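Pyrophosphate phosphohydrolase (Thermus thermophilus, PDB 2PRD) catalyses the magnesium-dependent hydrolysis of inorganic pyrophosphate to two phosphate ions, working as a homohexamer. Local coordinates at residues Val87-Leu92 and Lys159-Glu164. Numbering follows the deposited sequence.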
ATOM      1  N   VAL A  87     -17.152  -1.783  19.144  1.00  9.82           N
ATOM      2  CA  VAL A  87     -17.945  -2.184  17.983  1.00  3.38           C
ATOM      3  C   VAL A  87     -19.412  -2.127  18.323  1.00 10.04           C
ATOM      4  O   VAL A  87     -19.824  -2.660  19.341  1.00 13.02           O
ATOM      5  CB  VAL A  87     -17.507  -3.632  17.655  1.00  9.61           C
ATOM      6  CG1 VAL A  87     -18.470  -4.259  16.654  1.00 14.30           C
ATOM      7  CG2 VAL A  87     -16.128  -3.595  16.983  1.00  9.57           C
ATOM      8  N   ARG A  88     -20.170  -1.513  17.425  1.00 10.16           N
ATOM      9  CA  ARG A  88     -21.622  -1.485  17.521  1.00  5.65           C
ATOM     10  C   ARG A  88     -22.217  -2.679  16.787  1.00  2.98           C
ATOM     11  O   ARG A  88     -22.124  -2.856  15.566  1.00 14.06           O
ATOM     12  CB  ARG A  88     -22.152  -0.146  17.021  1.00 15.58           C
ATOM     13  CG  ARG A  88     -23.660  -0.080  16.906  1.00 14.17           C
ATOM     14  CD  ARG A  88     -24.191   1.353  16.845  1.00 14.28           C
ATOM     15  NE  ARG A  88     -24.283   1.652  15.410  1.00 11.88           N
ATOM     16  CZ  ARG A  88     -23.310   2.500  15.026  1.00 17.50           C
ATOM     17  NH1 ARG A  88     -22.520   2.904  15.997  1.00 16.15           N
ATOM     18  NH2 ARG A  88     -23.251   2.861  13.788  1.00 15.89           N
ATOM     19  N   VAL A  89     -22.947  -3.523  17.561  1.00 12.09           N
ATOM     20  CA  VAL A  89     -23.631  -4.726  17.057  1.00  9.35           C
ATOM     21  C   VAL A  89     -24.880  -4.447  16.247  1.00  9.10           C
ATOM     22  O   VAL A  89     -25.877  -3.942  16.794  1.00 20.19           O
ATOM     23  CB  VAL A  89     -24.026  -5.685  18.208  1.00  7.13           C
ATOM     24  CG1 VAL A  89     -24.539  -7.008  17.662  1.00  8.04           C
ATOM     25  CG2 VAL A  89     -22.799  -5.920  19.082  1.00  5.28           C
ATOM     26  N   VAL A  90     -24.879  -4.880  14.997  1.00 11.22           N
ATOM     27  CA  VAL A  90     -26.100  -4.621  14.187  1.00  8.55           C
ATOM     28  C   VAL A  90     -26.715  -5.863  13.609  1.00 10.61           C
ATOM     29  O   VAL A  90     -27.805  -5.743  13.006  1.00 16.41           O
ATOM     30  CB  VAL A  90     -25.722  -3.586  13.093  1.00  7.99           C
ATOM     31  CG1 VAL A  90     -25.051  -2.374  13.735  1.00  7.55           C
ATOM     32  CG2 VAL A  90     -24.788  -4.186  12.061  1.00 12.33           C
ATOM     33  N   GLY A  91     -26.146  -7.057  13.755  1.00 10.34           N
ATOM     34  CA  GLY A  91     -26.674  -8.271  13.162  1.00  7.93           C
ATOM     35  C   GLY A  91     -25.926  -9.558  13.402  1.00  8.07           C
ATOM     36  O   GLY A  91     -24.926  -9.572  14.102  1.00 10.12           O
ATOM     37  N   LEU A  92     -26.383 -10.696  12.858  1.00  9.95           N
ATOM     38  CA  LEU A  92     -25.745 -11.994  13.010  1.00 11.77           C
ATOM     39  C   LEU A  92     -25.675 -12.674  11.632  1.00 13.95           C
ATOM     40  O   LEU A  92     -26.576 -12.522  10.819  1.00 16.38           O
ATOM     41  CB  LEU A  92     -26.573 -13.027  13.814  1.00  8.81           C
ATOM     42  CG  LEU A  92     -26.548 -12.974  15.314  1.00 16.77           C
ATOM     43  CD1 LEU A  92     -27.350 -14.122  15.954  1.00  9.94           C
ATOM     44  CD2 LEU A  92     -25.115 -12.980  15.875  1.00  8.99           C
ATOM     45  N   LYS A 159     -31.729  -7.315  16.971  1.00 18.21           N
ATOM     46  CA  LYS A 159     -32.335  -7.845  18.233  1.00 19.05           C
ATOM     47  C   LYS A 159     -31.845  -9.234  18.536  1.00 18.54           C
ATOM     48  O   LYS A 159     -31.628  -9.514  19.720  1.00 19.06           O
ATOM     49  CB  LYS A 159     -33.847  -7.652  18.231  1.00 23.53           C
ATOM     50  CG  LYS A 159     -34.127  -6.153  17.970  1.00 43.17           C
ATOM     51  CD  LYS A 159     -35.576  -5.767  18.187  1.00 50.56           C
ATOM     52  CE  LYS A 159     -35.721  -4.245  18.305  1.00 52.61           C
ATOM     53  NZ  LYS A 159     -35.642  -3.593  16.966  1.00 61.95           N
ATOM     54  N   ALA A 160     -31.701 -10.061  17.509  1.00 15.81           N
ATOM     55  CA  ALA A 160     -31.206 -11.424  17.656  1.00 13.16           C
ATOM     56  C   ALA A 160     -29.771 -11.451  18.085  1.00 12.68           C
ATOM     57  O   ALA A 160     -29.338 -12.256  18.918  1.00 13.41           O
ATOM     58  CB  ALA A 160     -31.434 -12.219  16.344  1.00 14.83           C
ATOM     59  N   ALA A 161     -28.946 -10.555  17.534  1.00 16.92           N
ATOM     60  CA  ALA A 161     -27.535 -10.489  17.852  1.00  5.78           C
ATOM     61  C   ALA A 161     -27.316 -10.164  19.320  1.00  9.12           C
ATOM     62  O   ALA A 161     -26.407 -10.741  19.928  1.00 17.14           O
ATOM     63  CB  ALA A 161     -26.813  -9.434  16.990  1.00  1.16           C
ATOM     64  N   LEU A 162     -28.075  -9.184  19.808  1.00  9.13           N
ATOM     65  CA  LEU A 162     -27.919  -8.747  21.198  1.00 10.21           C
ATOM     66  C   LEU A 162     -28.209  -9.881  22.171  1.00 12.51           C
ATOM     67  O   LEU A 162     -27.542 -10.036  23.192  1.00 20.50           O
ATOM     68  CB  LEU A 162     -28.695  -7.478  21.509  1.00 15.38           C
ATOM     69  CG  LEU A 162     -28.379  -6.229  20.689  1.00 16.36           C
ATOM     70  CD1 LEU A 162     -29.382  -5.141  21.012  1.00 12.47           C
ATOM     71  CD2 LEU A 162     -26.964  -5.722  20.837  1.00 17.92           C
ATOM     72  N   GLU A 163     -29.186 -10.674  21.821  1.00 19.55           N
ATOM     73  CA  GLU A 163     -29.584 -11.842  22.609  1.00 15.07           C
ATOM     74  C   GLU A 163     -28.443 -12.835  22.639  1.00 12.33           C
ATOM     75  O   GLU A 163     -28.236 -13.460  23.681  1.00 14.51           O
ATOM     76  CB  GLU A 163     -30.847 -12.478  22.047  1.00 16.15           C
ATOM     77  CG  GLU A 163     -32.148 -11.800  22.443  1.00 29.64           C
ATOM     78  CD  GLU A 163     -32.177 -11.487  23.937  1.00 41.20           C
ATOM     79  OE1 GLU A 163     -31.794 -12.355  24.763  1.00 42.42           O
ATOM     80  OE2 GLU A 163     -32.578 -10.349  24.290  1.00 45.65           O
ATOM     81  N   GLU A 164     -27.724 -12.990  21.556  1.00 11.35           N
ATOM     82  CA  GLU A 164     -26.604 -13.965  21.512  1.00 11.43           C
ATOM     83  C   GLU A 164     -25.431 -13.377  22.263  1.00 15.58           C
ATOM     84  O   GLU A 164     -24.688 -14.057  22.988  1.00 17.93           O
ATOM     85  CB  GLU A 164     -26.278 -14.263  20.062  1.00 21.36           C
ATOM     86  CG  GLU A 164     -24.967 -14.998  19.840  1.00 25.74           C
ATOM     87  CD  GLU A 164     -25.152 -16.496  19.969  1.00 31.25           C
ATOM     88  OE1 GLU A 164     -26.320 -16.913  20.125  1.00 37.19           O
ATOM     89  OE2 GLU A 164     -24.153 -17.237  19.892  1.00 36.33           O
TER
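The C-terminal helix 158-173 packs across the mixed beta-sheet of this pyrophosphatase fold by setting A161 between V89 and L92 of strand 84-97. Helix 159-164 crosses strand 87-92 nearly at right angles (99°), with the axes of the two segments 6.4 Å apart at their closest. A161 sits at the crossing, its CA 5.3 Å from the CA of G91. Between V89 and L92 the strand carries a classic beta bulge, V90 and G91 both facing I106 on the neighbouring strand. The fit is tight on the V89 side: with chi1 at -171°, CG1 lies anti to the backbone N, and this rotamer sends it to the A161 methyl, V89 CG1 to A161 CB 3.4 Å. The same methyl lies 3.5 Å from the carbonyl O of G91. V89 and L162 pass side by side, pointing opposite ways, with V89 CB 3.9 Å from L162 CD2. L92 lies over the helix backbone itself, CG 3.7 Å from A161 CA, while its CD1 comes to 4.0 Å from A160 O. Trimming L92 to an alanine would probably open a gap over the A161 backbone and take away the contact with E164 CB. V105 of the neighbouring strand 101-109 touches both V89 and L92. E164 touches L69, and its side chain is about 7 Å from that of D102, a predicted magnesium ligand; towards the strand, E164 CB lies 4.2 Å from L92 CD1.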